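Local coordinates for type IV secretion system protein VirB11 (Brucella suis, PDB 2GZA), which hydrolyses ATP as the hexameric ATPase of the VirB type IV secretion system, a virulence factor of this bacterium, at residues R176-A181 and K193-E198; T282-G287 and F293-L298. All blocks are in the same frame, centred on the assembly; numbering follows the deposited sequence.

Contact 1 (R176-A181 and K193-E198); sequences RVIVVA and KALMQE
Leu195 packs its CD1 methyl against Ile178 and Val180 where the P-loop strand meets the helix that follows it. This is the strand-loop-helix unit of a P-loop NTPase. Strand 178-182 runs into the Walker A loop, whose residues Gly182 to Thr189 are predicted to bind ATP, and helix 188-196 leads away from it. Ile178 and Val180 alternate with Val179, so both start toward the helix while Val179 starts away from it. Leu195 is the single helix residue here that reaches the strand. Its side chain crosses both partners obliquely. No hydrogen bond joins the two segments, and the contact is small, 98 Å² in all.

Further out, Leu168 and Val172 of helix 164-173 touch Leu195 and Ile178 respectively. Val324 and Val326 of the neighbouring strand also lie against Ile178. Just past helix 188-196, Glu198 forms a salt bridge with Arg169 of helix 164-173. Val180 also lies beside Lys188 of the Walker A loop.

Ile178 has CG2 anti to its backbone N, which leaves this branch methyl 4.0 Å from Leu195 CD1. The other touch is Val180 CG2 to Leu195 CD1, at 3.8 Å.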
loop_
_atom_site.group_PDB
_atom_site.type_symbol
_atom_site.label_atom_id
_atom_site.label_comp_id
_atom_site.label_asym_id
_atom_site.label_seq_id
_atom_site.Cartn_x
_atom_site.Cartn_y
_atom_site.Cartn_z
ATOM N N ARG C 176 5.282 -32.659 17.507
ATOM C CA ARG C 176 5.335 -31.888 16.267
ATOM C C ARG C 176 3.949 -31.383 15.908
ATOM O O ARG C 176 2.956 -32.073 16.134
ATOM C CB ARG C 176 5.853 -32.740 15.096
ATOM C CG ARG C 176 7.216 -33.394 15.271
ATOM C CD ARG C 176 8.336 -32.395 15.503
ATOM N NE ARG C 176 8.540 -32.161 16.935
ATOM C CZ ARG C 176 9.163 -31.104 17.452
ATOM N NH1 ARG C 176 9.649 -30.160 16.659
ATOM N NH2 ARG C 176 9.288 -30.990 18.767
ATOM N N VAL C 177 3.881 -30.184 15.343
ATOM C CA VAL C 177 2.623 -29.653 14.833
ATOM C C VAL C 177 2.332 -30.335 13.505
ATOM O O VAL C 177 3.138 -30.273 12.572
ATOM C CB VAL C 177 2.675 -28.127 14.653
ATOM C CG1 VAL C 177 1.390 -27.618 14.005
ATOM C CG2 VAL C 177 2.910 -27.454 15.977
ATOM N N ILE C 178 1.188 -31.003 13.434
ATOM C CA ILE C 178 0.838 -31.827 12.279
ATOM C C ILE C 178 -0.449 -31.347 11.632
ATOM O O ILE C 178 -1.477 -31.197 12.297
ATOM C CB ILE C 178 0.704 -33.320 12.665
ATOM C CG1 ILE C 178 1.999 -33.822 13.302
ATOM C CG2 ILE C 178 0.333 -34.167 11.437
ATOM C CD1 ILE C 178 1.830 -35.063 14.162
ATOM N N VAL C 179 -0.371 -31.104 10.328
ATOM C CA VAL C 179 -1.538 -30.773 9.514
ATOM C C VAL C 179 -1.888 -31.955 8.607
ATOM O O VAL C 179 -1.084 -32.372 7.782
ATOM C CB VAL C 179 -1.302 -29.506 8.628
ATOM C CG1 VAL C 179 -2.518 -29.233 7.732
ATOM C CG2 VAL C 179 -0.986 -28.290 9.478
ATOM N N VAL C 180 -3.083 -32.497 8.773
ATOM C CA VAL C 180 -3.565 -33.565 7.902
ATOM C C VAL C 180 -4.255 -32.948 6.682
ATOM O O VAL C 180 -5.260 -32.256 6.811
ATOM C CB VAL C 180 -4.509 -34.524 8.653
ATOM C CG1 VAL C 180 -5.060 -35.587 7.715
ATOM C CG2 VAL C 180 -3.777 -35.169 9.825
ATOM N N ALA C 181 -3.695 -33.176 5.503
ATOM C CA ALA C 181 -4.223 -32.573 4.291
ATOM C C ALA C 181 -4.849 -33.596 3.363
ATOM O O ALA C 181 -4.551 -34.786 3.431
ATOM C CB ALA C 181 -3.145 -31.785 3.569
ATOM N N LYS C 193 -7.843 -38.680 13.868
ATOM C CA LYS C 193 -8.232 -39.480 15.035
ATOM C C LYS C 193 -7.242 -40.608 15.330
ATOM O O LYS C 193 -6.979 -40.911 16.494
ATOM C CB LYS C 193 -9.644 -40.048 14.874
ATOM C CG LYS C 193 -10.742 -39.011 15.013
ATOM C CD LYS C 193 -12.029 -39.610 15.565
ATOM C CE LYS C 193 -12.868 -40.257 14.479
ATOM N NZ LYS C 193 -14.265 -40.501 14.936
ATOM N N ALA C 194 -6.700 -41.220 14.280
ATOM C CA ALA C 194 -5.670 -42.238 14.445
ATOM C C ALA C 194 -4.437 -41.635 15.103
ATOM O O ALA C 194 -3.846 -42.239 15.987
ATOM C CB ALA C 194 -5.311 -42.865 13.107
ATOM N N LEU C 195 -4.062 -40.438 14.670
ATOM C CA LEU C 195 -2.896 -39.740 15.214
ATOM C C LEU C 195 -3.093 -39.297 16.660
ATOM O O LEU C 195 -2.138 -39.252 17.441
ATOM C CB LEU C 195 -2.526 -38.531 14.348
ATOM C CG LEU C 195 -1.960 -38.788 12.949
ATOM C CD1 LEU C 195 -1.831 -37.485 12.188
ATOM C CD2 LEU C 195 -0.622 -39.514 13.001
ATOM N N MET C 196 -4.331 -38.970 17.010
ATOM C CA MET C 196 -4.680 -38.555 18.364
ATOM C C MET C 196 -4.555 -39.695 19.365
ATOM O O MET C 196 -4.299 -39.458 20.550
ATOM C CB MET C 196 -6.087 -37.967 18.395
ATOM C CG MET C 196 -6.161 -36.486 18.055
ATOM S SD MET C 196 -7.753 -35.951 17.368
ATOM C CE MET C 196 -8.921 -36.641 18.526
ATOM N N GLN C 197 -4.726 -40.926 18.894
ATOM C CA GLN C 197 -4.568 -42.097 19.752
ATOM C C GLN C 197 -3.111 -42.304 20.169
ATOM O O GLN C 197 -2.824 -43.051 21.094
ATOM C CB GLN C 197 -5.143 -43.342 19.077
ATOM C CG GLN C 197 -6.666 -43.351 18.965
ATOM C CD GLN C 197 -7.366 -43.158 20.306
ATOM O OE1 GLN C 197 -8.117 -42.202 20.492
ATOM N NE2 GLN C 197 -7.113 -44.062 21.245
ATOM N N GLU C 198 -2.200 -41.621 19.484
ATOM C CA GLU C 198 -0.770 -41.684 19.789
ATOM C C GLU C 198 -0.348 -40.679 20.860
ATOM O O GLU C 198 0.778 -40.733 21.354
ATOM C CB GLU C 198 0.068 -41.472 18.524
ATOM C CG GLU C 198 -0.204 -42.456 17.393
ATOM C CD GLU C 198 -0.047 -43.914 17.803
ATOM O OE1 GLU C 198 -0.869 -44.740 17.347
ATOM O OE2 GLU C 198 0.889 -44.239 18.572
#

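Contact 2 (T282-G287 and F293-L298); sequences TSCHAG and FERLAL
Arg295 and Leu296 of helix 289-300 reach the end of strand 281-285 with different groups, one polar and one apolar. This strand lies beside strand 178-182 in the sheet of the P-loop NTPase fold. The local axes of strand 282-285 and helix 293-298 are nearly perpendicular, at 95°, and pass 9.0 Å apart.

Arg295 starts toward the strand. Its chain bends at chi3, and the guanidinium lies beside the backbone of His285. NH1 donates to His285 O at 2.7 Å, with an angle of 149° at the hydrogen. The donor lies in the carbonyl plane, on a lone pair. Relative to the guanidinium, the oxygen sits near its edge, tilted 16° out of the plane. The CB of His285 is also near NH1, at 3.9 Å.

Cys284 starts toward the helix, with SG anti to its backbone N. That puts the sulfur against Leu296 CD2 at 3.7 Å. Leu296 does not start toward the strand, but the end of its side chain comes nearer to it. Leu261 and Met299 continue this apolar side, touching Leu296 and Cys284 respectively.

Arg295 has a second partner across the subunit interface: its NE is hydrogen-bonded to Asn271 OD1 of a neighbouring subunit. His285 lies beside Thr184 and Lys188, both predicted to bind ATP, and near a bound sulfate ion.

The guanidinium thus spends one N-H on a main-chain carbonyl of its own chain and another on the next subunit. The two bonds limit how it can turn, and they link the strand end beside the predicted ATP-binding loop to the hexamer interface.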
loop_
_atom_site.group_PDB
_atom_site.type_symbol
_atom_site.label_atom_id
_atom_site.label_comp_id
_atom_site.label_asym_id
_atom_site.label_seq_id
_atom_site.Cartn_x
_atom_site.Cartn_y
_atom_site.Cartn_z
ATOM N N THR C 282 -4.205 -30.747 13.264
ATOM C CA THR C 282 -5.357 -30.147 12.596
ATOM C C THR C 282 -5.483 -30.689 11.174
ATOM O O THR C 282 -4.676 -31.515 10.748
ATOM C CB THR C 282 -5.276 -28.598 12.608
ATOM O OG1 THR C 282 -6.479 -28.045 12.065
ATOM C CG2 THR C 282 -4.081 -28.091 11.813
ATOM N N SER C 283 -6.494 -30.239 10.443
ATOM C CA SER C 283 -6.643 -30.639 9.051
ATOM C C SER C 283 -6.905 -29.446 8.137
ATOM O O SER C 283 -7.225 -28.348 8.600
ATOM C CB SER C 283 -7.760 -31.660 8.900
ATOM O OG SER C 283 -9.016 -31.024 8.995
ATOM N N CYS C 284 -6.787 -29.681 6.832
ATOM C CA CYS C 284 -6.989 -28.649 5.839
ATOM C C CYS C 284 -7.268 -29.307 4.491
ATOM O O CYS C 284 -6.534 -30.193 4.071
ATOM C CB CYS C 284 -5.735 -27.768 5.770
ATOM S SG CYS C 284 -5.772 -26.396 4.600
ATOM N N HIS C 285 -8.344 -28.892 3.823
ATOM C CA HIS C 285 -8.601 -29.303 2.438
ATOM C C HIS C 285 -7.525 -28.732 1.535
ATOM O O HIS C 285 -7.381 -27.514 1.450
ATOM C CB HIS C 285 -9.962 -28.804 1.946
ATOM C CG HIS C 285 -11.114 -29.260 2.779
ATOM N ND1 HIS C 285 -11.729 -30.477 2.594
ATOM C CD2 HIS C 285 -11.759 -28.658 3.802
ATOM C CE1 HIS C 285 -12.702 -30.609 3.475
ATOM N NE2 HIS C 285 -12.744 -29.519 4.217
ATOM N N ALA C 286 -6.773 -29.611 0.877
ATOM C CA ALA C 286 -5.734 -29.205 -0.072
ATOM C C ALA C 286 -5.401 -30.345 -1.022
ATOM O O ALA C 286 -5.557 -31.513 -0.673
ATOM C CB ALA C 286 -4.490 -28.724 0.656
ATOM N N GLY C 287 -4.949 -29.999 -2.222
ATOM C CA GLY C 287 -4.645 -30.984 -3.251
ATOM C C GLY C 287 -3.235 -31.533 -3.206
ATOM O O GLY C 287 -2.882 -32.376 -4.025
ATOM N N PHE C 293 0.163 -25.309 2.380
ATOM C CA PHE C 293 0.774 -24.046 2.786
ATOM C C PHE C 293 0.203 -22.901 1.964
ATOM O O PHE C 293 -0.022 -21.803 2.474
ATOM C CB PHE C 293 2.301 -24.095 2.660
ATOM C CG PHE C 293 2.963 -24.901 3.737
ATOM C CD1 PHE C 293 3.091 -24.393 5.020
ATOM C CD2 PHE C 293 3.451 -26.170 3.466
ATOM C CE1 PHE C 293 3.705 -25.137 6.024
ATOM C CE2 PHE C 293 4.060 -26.921 4.455
ATOM C CZ PHE C 293 4.187 -26.404 5.743
ATOM N N GLU C 294 -0.042 -23.186 0.690
ATOM C CA GLU C 294 -0.645 -22.238 -0.237
ATOM C C GLU C 294 -2.026 -21.791 0.244
ATOM O O GLU C 294 -2.317 -20.596 0.287
ATOM C CB GLU C 294 -0.752 -22.884 -1.621
ATOM C CG GLU C 294 -0.515 -21.953 -2.783
ATOM C CD GLU C 294 0.936 -21.527 -2.933
ATOM O OE1 GLU C 294 1.191 -20.304 -2.948
ATOM O OE2 GLU C 294 1.818 -22.404 -3.047
ATOM N N ARG C 295 -2.862 -22.756 0.618
ATOM C CA ARG C 295 -4.207 -22.472 1.120
ATOM C C ARG C 295 -4.240 -21.889 2.532
ATOM O O ARG C 295 -5.111 -21.087 2.837
ATOM C CB ARG C 295 -5.089 -23.712 1.044
ATOM C CG ARG C 295 -5.534 -24.047 -0.369
ATOM C CD ARG C 295 -6.837 -24.808 -0.387
ATOM N NE ARG C 295 -7.974 -23.949 -0.082
ATOM C CZ ARG C 295 -8.812 -24.130 0.930
ATOM N NH1 ARG C 295 -8.671 -25.157 1.757
ATOM N NH2 ARG C 295 -9.811 -23.286 1.104
ATOM N N LEU C 296 -3.302 -22.298 3.386
ATOM C CA LEU C 296 -3.201 -21.754 4.746
ATOM C C LEU C 296 -2.869 -20.272 4.722
ATOM O O LEU C 296 -3.389 -19.498 5.528
ATOM C CB LEU C 296 -2.166 -22.513 5.582
ATOM C CG LEU C 296 -2.490 -23.971 5.923
ATOM C CD1 LEU C 296 -1.350 -24.615 6.680
ATOM C CD2 LEU C 296 -3.795 -24.093 6.693
ATOM N N ALA C 297 -2.019 -19.890 3.775
ATOM C CA ALA C 297 -1.631 -18.500 3.575
ATOM C C ALA C 297 -2.814 -17.629 3.165
ATOM O O ALA C 297 -2.940 -16.505 3.639
ATOM C CB ALA C 297 -0.506 -18.401 2.556
ATOM N N LEU C 298 -3.676 -18.159 2.299
ATOM C CA LEU C 298 -4.898 -17.470 1.895
ATOM C C LEU C 298 -5.875 -17.302 3.062
ATOM O O LEU C 298 -6.583 -16.301 3.145
ATOM C CB LEU C 298 -5.566 -18.212 0.737
ATOM C CG LEU C 298 -5.169 -17.971 -0.733
ATOM C CD1 LEU C 298 -3.715 -17.543 -0.941
ATOM C CD2 LEU C 298 -5.513 -19.190 -1.592
#

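Contacts 1 and 2 share one sheet. Strands 178-182 and 281-285 are parallel neighbours, joined by probable hydrogen bonds from Val180 N to Thr282 O and from Thr282 N to Ile178 O. Each strand is covered by a helix that follows it in the chain, and the two contact centres lie 15 Å apart. Both are largely buried, though contact 2 also includes the partly exposed His285. Contact 1 is purely apolar and lies nearer the centre of the chain. Contact 2, on the next strand of the sheet, adds an arginine-to-carbonyl bond to its apolar packing. Both touch a neighbouring subunit, and both adjoin residues of the predicted ATP-binding loop.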